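Local coordinates for cupin 2 conserved barrel domain protein (Leptotrichia buccalis, PDB 3RNS) that is of unknown function but belongs to the cupin superfamily, its chain folding into two successive antiparallel beta-barrels, at residues F42-D47 / I95-N100; A24-M29 / E48-E53; K185-G190 / A210-T215. All blocks are in the same frame, centred on the assembly; numbering follows the deposited sequence.

Contacts 1 and 2 lie together in the N-terminal barrel, their centres 8 Å apart, while contact 3 sits in the second barrel with its centre 34 Å from that of contact 1 and 35 Å from that of contact 2. The first two are joined by the sheets themselves: strands 26-33 and 37-44 are neighbours in one sheet, 49-52 and 93-97 in the facing one. Ser43 N lies 2.8 Å from Val27 O, and Ile95 N lies 2.8 Å from Ile50 O. Contact 3, an antiparallel strand pair, lies across the centre of the chain; its nearest atoms are about 20 Å from contact 1 and about 19 Å from contact 2.

Contact 1: F42-D47 / I95-N100; sequences FSLAKD and IEARDN
Leu44 and Ala97 meet at a corner of the N-terminal cupin barrel, where strand 37-44 of one sheet and strand 93-97 of the facing sheet both run out into loops. Leu44 CB rests 3.7 Å from Ala97 CB, and its CD2 branch reaches on to the carbonyl of Ile95. With CG anti to the carbonyl carbon (chi1 -73°), Leu44 sends that branch toward the other strand, into the interior that Ile50 also lines. In the loop after strand 37-44, Asp47 N donates to Ala97 O over 2.7 Å. Lys46 runs out extended, its CG 3.5 Å from Arg98 O.

On the outer side, Asp47 OD1 meets Arg98 NH1 at the guanidinium edge, 2.8 Å away. The hydrogen bond in this salt bridge is weak, and the carboxylate and guanidinium planes are turned 49° apart. Glu96 takes the guanidinium's other end, at a separation short enough to be doubtful. At the opposite end of the contact, Asn100 ND2 gives a hydrogen to Leu44 O at 3.0 Å. It approaches from above the carbonyl plane, with the oxygen close to the amide plane. With an alanine here, Leu44 O would probably lose this side-chain donor, and the loop after strand 93-97 one of its ties to the end of strand 37-44. Ser43 OG, also near ND2, is hydrogen-bonded to Ser21. Leu44 and Ala97 give an apolar centre, one amide and one backbone bond tie each loop to the opposite strand end, and Arg98 probably offsets the charge of Asp47, perhaps also of Glu96.

Contact 2: A24-M29 / E48-E53; sequences AEVVSM and EEITAE
Glu48 folds back against Ala24 and Val26, bridging the edges of two sheets in the N-terminal cupin barrel without a single hydrogen bond between the segments. Its CB is the first atom to touch, packing 3.7 Å from Val26 CG2. From there CG, anti to the carbonyl carbon (chi1 -65°), comes within 3.8 Å of Ala24 CA and also lies beside the carbonyl of Glu25. A bend at chi2 (-62°) curls the chain over the backbone of Ala24 instead of letting it run straight out. CD therefore lies 3.5 Å from Ala24 O. The two carboxylate oxygens then meet different parts of the same residue: Glu48 OE1 faces Ala24 O at 3.4 Å, whereas Glu48 OE2 lies 3.5 Å from Ala24 CA and a little farther from the methyl group of Ala24. The first of these pairs two acceptors, so it brings no bond and is probably mildly unfavourable; the grip comes from the aliphatic part of the side chain.

Val26 uses both of its methyls. While CG2 takes the CB of Glu48, CG1 meets Ile50 CG2 at 3.7 Å, the two side chains crossing at about a right angle. Ile50 extends this apolar patch inward, touching Phe42, Leu44 and Ile95.

No helix takes part. Strands 26-33 and 49-52 are each outermost in their sheets within this chain. The first is tied to strand 37-44 through backbone bonds such as Val27 with Ser43, and the second to strand 93-97 through Ile50 with Ile95; the side chains of Glu48, Val26 and Ile50 pack at the surface between these two edge strands.

Contact 3: K185-G190 / A210-T215; sequences KYYVDG and AVEAET
Tyr186 and Val211 face each other as a non-hydrogen-bonded pair in the second cupin barrel, between antiparallel strands 183-188 and 209-212. Hydrogen-bonded pairs flank them: Lys185 with Glu212, and Tyr187 with Ala210, where Tyr187 N donates to Ala210 O at 2.8 Å. Val211 holds CG2 anti to its backbone N and CG1 between N and the carbonyl carbon (chi1 62°). This lays CG2 over one face of the Tyr186 ring, 3.7 Å from the centroid, in a CH-pi contact. The two side chains run side by side toward the barrel interior, where Phe218 touches both.

On the face carrying Lys185, Tyr187 and Glu212, the polar groups gather. With CG anti to the carbonyl carbon (chi1 -59°), the Tyr187 ring reaches toward Glu212, whose extended chain brings OE1 to its edge. The hydroxyl donates to Glu212 OE1 over 2.7 Å, nearly along the C-O axis, and ring and carboxylate are almost coplanar. Lys185, stretched out until a bend at its last torsion, gives NZ to Tyr187 OH at 2.9 Å. The same ammonium makes a salt bridge to Glu214 OE2, 3.0 Å away, approaching from above the carboxylate plane. Lys185 CD also packs against that carboxylate.

Tyr187 OH is thus at once acceptor from the lysine and donor to Glu212, two bonds that probably hold the ring's orientation. The positive charge probably strengthens the phenol as a donor and helps offset the carboxylates of Glu212 and Glu214.

Contact 1: F42-D47 / I95-N100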
loop_
_atom_site.group_PDB
_atom_site.type_symbol
_atom_site.label_atom_id
_atom_site.label_comp_id
_atom_site.label_asym_id
_atom_site.label_seq_id
_atom_site.Cartn_x
_atom_site.Cartn_y
_atom_site.Cartn_z
ATOM N N PHE A 42 9.020 -3.750 -4.063
ATOM C CA PHE A 42 9.760 -4.840 -4.680
ATOM C C PHE A 42 9.225 -5.173 -6.043
ATOM O O PHE A 42 7.993 -5.179 -6.242
ATOM C CB PHE A 42 9.636 -6.097 -3.822
ATOM C CG PHE A 42 10.471 -6.064 -2.575
ATOM C CD1 PHE A 42 10.024 -5.430 -1.444
ATOM C CD2 PHE A 42 11.722 -6.641 -2.560
ATOM C CE1 PHE A 42 10.813 -5.395 -0.309
ATOM C CE2 PHE A 42 12.520 -6.624 -1.410
ATOM C CZ PHE A 42 12.050 -6.001 -0.294
ATOM N N SER A 43 10.121 -5.442 -6.995
ATOM C CA SER A 43 9.748 -6.098 -8.257
ATOM C C SER A 43 10.627 -7.308 -8.446
ATOM O O SER A 43 11.860 -7.189 -8.441
ATOM C CB SER A 43 9.908 -5.130 -9.433
ATOM O OG SER A 43 9.620 -5.743 -10.670
ATOM N N LEU A 44 10.009 -8.484 -8.539
ATOM C CA LEU A 44 10.711 -9.741 -8.698
ATOM C C LEU A 44 10.470 -10.292 -10.090
ATOM O O LEU A 44 9.331 -10.424 -10.505
ATOM C CB LEU A 44 10.180 -10.784 -7.712
ATOM C CG LEU A 44 10.512 -10.702 -6.244
ATOM C CD1 LEU A 44 9.841 -9.476 -5.636
ATOM C CD2 LEU A 44 10.041 -12.010 -5.550
ATOM N N ALA A 45 11.525 -10.626 -10.802
ATOM C CA ALA A 45 11.401 -11.217 -12.136
ATOM C C ALA A 45 10.913 -12.626 -11.929
ATOM O O ALA A 45 11.084 -13.207 -10.847
ATOM C CB ALA A 45 12.762 -11.248 -12.897
ATOM N N LYS A 46 10.306 -13.170 -12.969
ATOM C CA LYS A 46 9.816 -14.541 -12.945
ATOM C C LYS A 46 10.820 -15.483 -12.390
ATOM O O LYS A 46 11.972 -15.450 -12.762
ATOM C CB LYS A 46 9.458 -14.991 -14.349
ATOM C CG LYS A 46 8.932 -16.409 -14.402
ATOM C CD LYS A 46 8.635 -16.829 -15.855
ATOM C CE LYS A 46 8.068 -18.233 -15.917
ATOM N NZ LYS A 46 7.021 -18.336 -16.998
ATOM N N ASP A 47 10.358 -16.317 -11.489
ATOM C CA ASP A 47 11.135 -17.370 -10.859
ATOM C C ASP A 47 12.160 -16.896 -9.857
ATOM O O ASP A 47 12.836 -17.715 -9.277
ATOM C CB ASP A 47 11.739 -18.378 -11.880
ATOM C CG ASP A 47 10.648 -19.290 -12.534
ATOM O OD1 ASP A 47 9.563 -19.532 -11.930
ATOM O OD2 ASP A 47 10.858 -19.742 -13.666
ATOM N N ILE A 95 9.263 -15.661 -0.632
ATOM C CA ILE A 95 8.298 -15.218 -1.670
ATOM C C ILE A 95 8.859 -15.506 -3.068
ATOM O O ILE A 95 9.951 -15.008 -3.410
ATOM C CB ILE A 95 8.010 -13.730 -1.587
ATOM C CG1 ILE A 95 7.546 -13.348 -0.164
ATOM C CG2 ILE A 95 6.943 -13.313 -2.605
ATOM C CD1 ILE A 95 7.153 -11.856 -0.015
ATOM N N GLU A 96 8.132 -16.316 -3.844
ATOM C CA GLU A 96 8.533 -16.705 -5.191
ATOM C C GLU A 96 7.631 -16.044 -6.215
ATOM O O GLU A 96 6.408 -16.041 -6.107
ATOM C CB GLU A 96 8.488 -18.229 -5.374
ATOM C CG GLU A 96 9.416 -18.996 -4.463
ATOM C CD GLU A 96 9.496 -20.533 -4.774
ATOM O OE1 GLU A 96 10.294 -21.244 -4.117
ATOM O OE2 GLU A 96 8.769 -21.018 -5.667
ATOM N N ALA A 97 8.248 -15.473 -7.223
ATOM C CA ALA A 97 7.519 -14.886 -8.334
ATOM C C ALA A 97 7.235 -15.941 -9.427
ATOM O O ALA A 97 8.163 -16.542 -9.947
ATOM C CB ALA A 97 8.345 -13.720 -8.918
ATOM N N ARG A 98 5.961 -16.114 -9.802
ATOM C CA ARG A 98 5.559 -17.001 -10.901
ATOM C C ARG A 98 5.595 -16.278 -12.237
ATOM O O ARG A 98 5.675 -16.890 -13.270
ATOM C CB ARG A 98 4.143 -17.540 -10.659
ATOM C CG ARG A 98 4.087 -18.444 -9.450
ATOM C CD ARG A 98 4.712 -19.819 -9.740
ATOM N NE ARG A 98 5.672 -20.173 -8.694
ATOM C CZ ARG A 98 6.987 -20.127 -8.799
ATOM N NH1 ARG A 98 7.584 -19.787 -9.931
ATOM N NH2 ARG A 98 7.715 -20.449 -7.749
ATOM N N ASP A 99 5.520 -14.960 -12.184
ATOM C CA ASP A 99 5.690 -14.065 -13.323
ATOM C C ASP A 99 6.327 -12.776 -12.718
ATOM O O ASP A 99 7.027 -12.866 -11.693
ATOM C CB ASP A 99 4.327 -13.801 -13.955
ATOM C CG ASP A 99 3.320 -13.302 -12.950
ATOM O OD1 ASP A 99 3.751 -12.699 -11.917
ATOM O OD2 ASP A 99 2.103 -13.515 -13.186
ATOM N N ASN A 100 6.110 -11.595 -13.295
ATOM C CA ASN A 100 6.717 -10.376 -12.708
ATOM C C ASN A 100 5.879 -9.871 -11.525
ATOM O O ASN A 100 4.880 -9.214 -11.708
ATOM C CB ASN A 100 6.852 -9.309 -13.772
ATOM C CG ASN A 100 7.598 -8.035 -13.270
ATOM O OD1 ASN A 100 7.523 -7.022 -13.955
ATOM N ND2 ASN A 100 8.320 -8.087 -12.113
#

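Contact 2: A24-M29 / E48-E53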
loop_
_atom_site.group_PDB
_atom_site.type_symbol
_atom_site.label_atom_id
_atom_site.label_comp_id
_atom_site.label_asym_id
_atom_site.label_seq_id
_atom_site.Cartn_x
_atom_site.Cartn_y
_atom_site.Cartn_z
ATOM N N ALA A 24 15.732 -12.320 -14.219
ATOM C CA ALA A 24 16.601 -12.767 -13.123
ATOM C C ALA A 24 17.018 -11.685 -12.078
ATOM O O ALA A 24 17.892 -11.925 -11.251
ATOM C CB ALA A 24 17.818 -13.501 -13.694
ATOM N N GLU A 25 16.361 -10.530 -12.083
ATOM C CA GLU A 25 16.644 -9.471 -11.127
ATOM C C GLU A 25 15.554 -9.393 -10.061
ATOM O O GLU A 25 14.391 -9.654 -10.322
ATOM C CB GLU A 25 16.618 -8.102 -11.806
ATOM C CG GLU A 25 17.808 -7.733 -12.690
ATOM C CD GLU A 25 17.592 -6.369 -13.368
ATOM O OE1 GLU A 25 16.475 -5.767 -13.260
ATOM O OE2 GLU A 25 18.535 -5.889 -14.016
ATOM N N VAL A 26 15.947 -8.980 -8.867
ATOM C CA VAL A 26 15.014 -8.488 -7.847
ATOM C C VAL A 26 15.423 -7.054 -7.601
ATOM O O VAL A 26 16.614 -6.753 -7.326
ATOM C CB VAL A 26 15.108 -9.294 -6.532
ATOM C CG1 VAL A 26 14.205 -8.690 -5.405
ATOM C CG2 VAL A 26 14.736 -10.813 -6.778
ATOM N N VAL A 27 14.467 -6.162 -7.725
ATOM C CA VAL A 27 14.716 -4.750 -7.536
ATOM C C VAL A 27 13.895 -4.293 -6.354
ATOM O O VAL A 27 12.728 -4.700 -6.190
ATOM C CB VAL A 27 14.379 -3.939 -8.816
ATOM C CG1 VAL A 27 14.583 -2.396 -8.570
ATOM C CG2 VAL A 27 15.229 -4.448 -10.013
ATOM N N SER A 28 14.504 -3.460 -5.517
ATOM C CA SER A 28 13.801 -2.889 -4.381
ATOM C C SER A 28 14.120 -1.426 -4.167
ATOM O O SER A 28 15.172 -0.900 -4.555
ATOM C CB SER A 28 14.057 -3.735 -3.119
ATOM O OG SER A 28 15.323 -3.497 -2.522
HETATM N N MSE A 29 13.218 -0.774 -3.461
HETATM C CA MSE A 29 13.298 0.658 -3.214
HETATM C C MSE A 29 12.556 0.976 -1.916
HETATM O O MSE A 29 11.362 0.598 -1.751
HETATM C CB MSE A 29 12.505 1.266 -4.377
HETATM C CG MSE A 29 12.433 2.719 -4.497
HETATM SE SE MSE A 29 11.343 2.962 -6.152
HETATM C CE MSE A 29 11.853 4.677 -6.029
ATOM N N GLU A 48 12.274 -15.595 -9.593
ATOM C CA GLU A 48 13.167 -15.144 -8.520
ATOM C C GLU A 48 12.460 -15.259 -7.193
ATOM O O GLU A 48 11.243 -15.419 -7.130
ATOM C CB GLU A 48 13.609 -13.691 -8.763
ATOM C CG GLU A 48 14.467 -13.561 -10.053
ATOM C CD GLU A 48 15.772 -14.369 -9.960
ATOM O OE1 GLU A 48 16.567 -14.104 -9.036
ATOM O OE2 GLU A 48 16.012 -15.273 -10.783
ATOM N N GLU A 49 13.226 -15.150 -6.118
ATOM C CA GLU A 49 12.633 -15.108 -4.795
ATOM C C GLU A 49 13.314 -14.177 -3.799
ATOM O O GLU A 49 14.487 -13.856 -3.928
ATOM C CB GLU A 49 12.574 -16.511 -4.214
ATOM C CG GLU A 49 13.887 -17.202 -4.093
ATOM C CD GLU A 49 13.712 -18.645 -3.613
ATOM O OE1 GLU A 49 14.254 -18.951 -2.527
ATOM O OE2 GLU A 49 13.024 -19.459 -4.301
ATOM N N ILE A 50 12.552 -13.748 -2.810
ATOM C CA ILE A 50 13.121 -13.094 -1.649
ATOM C C ILE A 50 12.881 -14.054 -0.462
ATOM O O ILE A 50 11.837 -14.704 -0.391
ATOM C CB ILE A 50 12.556 -11.632 -1.451
ATOM C CG1 ILE A 50 11.090 -11.631 -1.058
ATOM C CG2 ILE A 50 12.647 -10.818 -2.754
ATOM C CD1 ILE A 50 10.367 -10.249 -1.196
ATOM N N THR A 51 13.871 -14.188 0.420
ATOM C CA THR A 51 13.736 -15.009 1.632
ATOM C C THR A 51 13.907 -14.114 2.837
ATOM O O THR A 51 14.761 -13.241 2.832
ATOM C CB THR A 51 14.776 -16.136 1.720
ATOM O OG1 THR A 51 16.080 -15.586 1.567
ATOM C CG2 THR A 51 14.566 -17.184 0.659
ATOM N N ALA A 52 13.078 -14.304 3.852
ATOM C CA ALA A 52 13.172 -13.524 5.065
ATOM C C ALA A 52 13.238 -14.458 6.261
ATOM O O ALA A 52 12.434 -15.376 6.400
ATOM C CB ALA A 52 12.010 -12.611 5.184
ATOM N N GLU A 53 14.225 -14.213 7.123
ATOM C CA GLU A 53 14.392 -14.987 8.363
ATOM C C GLU A 53 13.375 -14.476 9.409
ATOM O O GLU A 53 12.670 -13.499 9.160
ATOM C CB GLU A 53 15.837 -14.913 8.918
ATOM C CG GLU A 53 17.001 -14.778 7.881
ATOM C CD GLU A 53 17.500 -16.098 7.278
ATOM O OE1 GLU A 53 17.881 -17.014 8.041
ATOM O OE2 GLU A 53 17.543 -16.198 6.027
#

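Contact 3: K185-G190 / A210-T215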
loop_
_atom_site.group_PDB
_atom_site.type_symbol
_atom_site.label_atom_id
_atom_site.label_comp_id
_atom_site.label_asym_id
_atom_site.label_seq_id
_atom_site.Cartn_x
_atom_site.Cartn_y
_atom_site.Cartn_z
ATOM N N LYS A 185 -9.913 12.552 -5.910
ATOM C CA LYS A 185 -9.329 13.870 -5.984
ATOM C C LYS A 185 -8.781 14.240 -4.630
ATOM O O LYS A 185 -9.533 14.374 -3.644
ATOM C CB LYS A 185 -10.335 14.889 -6.432
ATOM C CG LYS A 185 -9.733 16.278 -6.501
ATOM C CD LYS A 185 -10.565 17.136 -7.423
ATOM C CE LYS A 185 -10.129 18.589 -7.462
ATOM N NZ LYS A 185 -11.343 19.473 -7.567
ATOM N N TYR A 186 -7.474 14.361 -4.542
ATOM C CA TYR A 186 -6.835 14.691 -3.266
ATOM C C TYR A 186 -6.370 16.124 -3.234
ATOM O O TYR A 186 -6.217 16.759 -4.268
ATOM C CB TYR A 186 -5.651 13.777 -3.007
ATOM C CG TYR A 186 -6.042 12.368 -2.731
ATOM C CD1 TYR A 186 -6.087 11.884 -1.432
ATOM C CD2 TYR A 186 -6.370 11.504 -3.769
ATOM C CE1 TYR A 186 -6.443 10.570 -1.185
ATOM C CE2 TYR A 186 -6.760 10.214 -3.517
ATOM C CZ TYR A 186 -6.774 9.747 -2.243
ATOM O OH TYR A 186 -7.147 8.435 -1.992
ATOM N N TYR A 187 -6.263 16.670 -2.028
ATOM C CA TYR A 187 -5.731 17.989 -1.839
ATOM C C TYR A 187 -4.663 17.925 -0.768
ATOM O O TYR A 187 -4.833 17.235 0.269
ATOM C CB TYR A 187 -6.790 18.984 -1.388
ATOM C CG TYR A 187 -7.989 19.177 -2.307
ATOM C CD1 TYR A 187 -8.106 20.291 -3.143
ATOM C CD2 TYR A 187 -9.026 18.270 -2.297
ATOM C CE1 TYR A 187 -9.234 20.459 -3.947
ATOM C CE2 TYR A 187 -10.123 18.423 -3.079
ATOM C CZ TYR A 187 -10.237 19.513 -3.905
ATOM O OH TYR A 187 -11.398 19.585 -4.687
ATOM N N VAL A 188 -3.562 18.632 -1.008
ATOM C CA VAL A 188 -2.535 18.813 0.021
ATOM C C VAL A 188 -2.282 20.300 0.117
ATOM O O VAL A 188 -1.901 20.915 -0.868
ATOM C CB VAL A 188 -1.215 18.046 -0.299
ATOM C CG1 VAL A 188 -0.063 18.485 0.664
ATOM C CG2 VAL A 188 -1.450 16.532 -0.183
ATOM N N ASP A 189 -2.530 20.850 1.300
ATOM C CA ASP A 189 -2.374 22.280 1.565
ATOM C C ASP A 189 -3.089 23.086 0.457
ATOM O O ASP A 189 -2.498 23.944 -0.193
ATOM C CB ASP A 189 -0.889 22.592 1.628
ATOM C CG ASP A 189 -0.579 23.884 2.357
ATOM O OD1 ASP A 189 -1.490 24.495 2.967
ATOM O OD2 ASP A 189 0.615 24.277 2.311
ATOM N N GLY A 190 -4.353 22.739 0.210
ATOM C CA GLY A 190 -5.139 23.385 -0.838
ATOM C C GLY A 190 -4.864 23.001 -2.289
ATOM O O GLY A 190 -5.695 23.280 -3.147
ATOM N N ALA A 210 -6.993 16.688 2.205
ATOM C CA ALA A 210 -8.411 16.368 2.060
ATOM C C ALA A 210 -8.564 15.492 0.820
ATOM O O ALA A 210 -7.663 15.360 0.000
ATOM C CB ALA A 210 -9.243 17.667 1.925
ATOM N N VAL A 211 -9.733 14.903 0.695
ATOM C CA VAL A 211 -10.061 14.022 -0.420
ATOM C C VAL A 211 -11.534 14.104 -0.742
ATOM O O VAL A 211 -12.371 14.363 0.131
ATOM C CB VAL A 211 -9.655 12.552 -0.145
ATOM C CG1 VAL A 211 -10.363 11.974 0.998
ATOM C CG2 VAL A 211 -9.886 11.694 -1.344
ATOM N N GLU A 212 -11.846 13.882 -2.002
ATOM C CA GLU A 212 -13.184 13.980 -2.480
ATOM C C GLU A 212 -13.372 12.980 -3.607
ATOM O O GLU A 212 -12.484 12.842 -4.483
ATOM C CB GLU A 212 -13.336 15.424 -2.942
ATOM C CG GLU A 212 -14.524 15.761 -3.691
ATOM C CD GLU A 212 -14.529 17.252 -4.178
ATOM O OE1 GLU A 212 -13.508 17.995 -4.031
ATOM O OE2 GLU A 212 -15.585 17.655 -4.727
ATOM N N ALA A 213 -14.507 12.286 -3.604
ATOM C CA ALA A 213 -14.921 11.480 -4.757
ATOM C C ALA A 213 -15.596 12.422 -5.753
ATOM O O ALA A 213 -16.809 12.570 -5.793
ATOM C CB ALA A 213 -15.883 10.321 -4.307
ATOM N N GLU A 214 -14.799 13.089 -6.559
ATOM C CA GLU A 214 -15.297 14.202 -7.356
ATOM C C GLU A 214 -16.111 13.753 -8.581
ATOM O O GLU A 214 -17.190 14.207 -8.766
ATOM C CB GLU A 214 -14.111 15.048 -7.829
ATOM C CG GLU A 214 -14.516 16.284 -8.642
ATOM C CD GLU A 214 -13.334 16.890 -9.443
ATOM O OE1 GLU A 214 -12.498 16.130 -10.029
ATOM O OE2 GLU A 214 -13.258 18.137 -9.477
ATOM N N THR A 215 -15.591 12.851 -9.390
ATOM C CA THR A 215 -16.216 12.449 -10.650
ATOM C C THR A 215 -16.792 11.023 -10.584
ATOM O O THR A 215 -17.597 10.654 -11.423
ATOM C CB THR A 215 -15.184 12.437 -11.786
ATOM O OG1 THR A 215 -14.090 11.608 -11.385
ATOM C CG2 THR A 215 -14.662 13.850 -12.086
#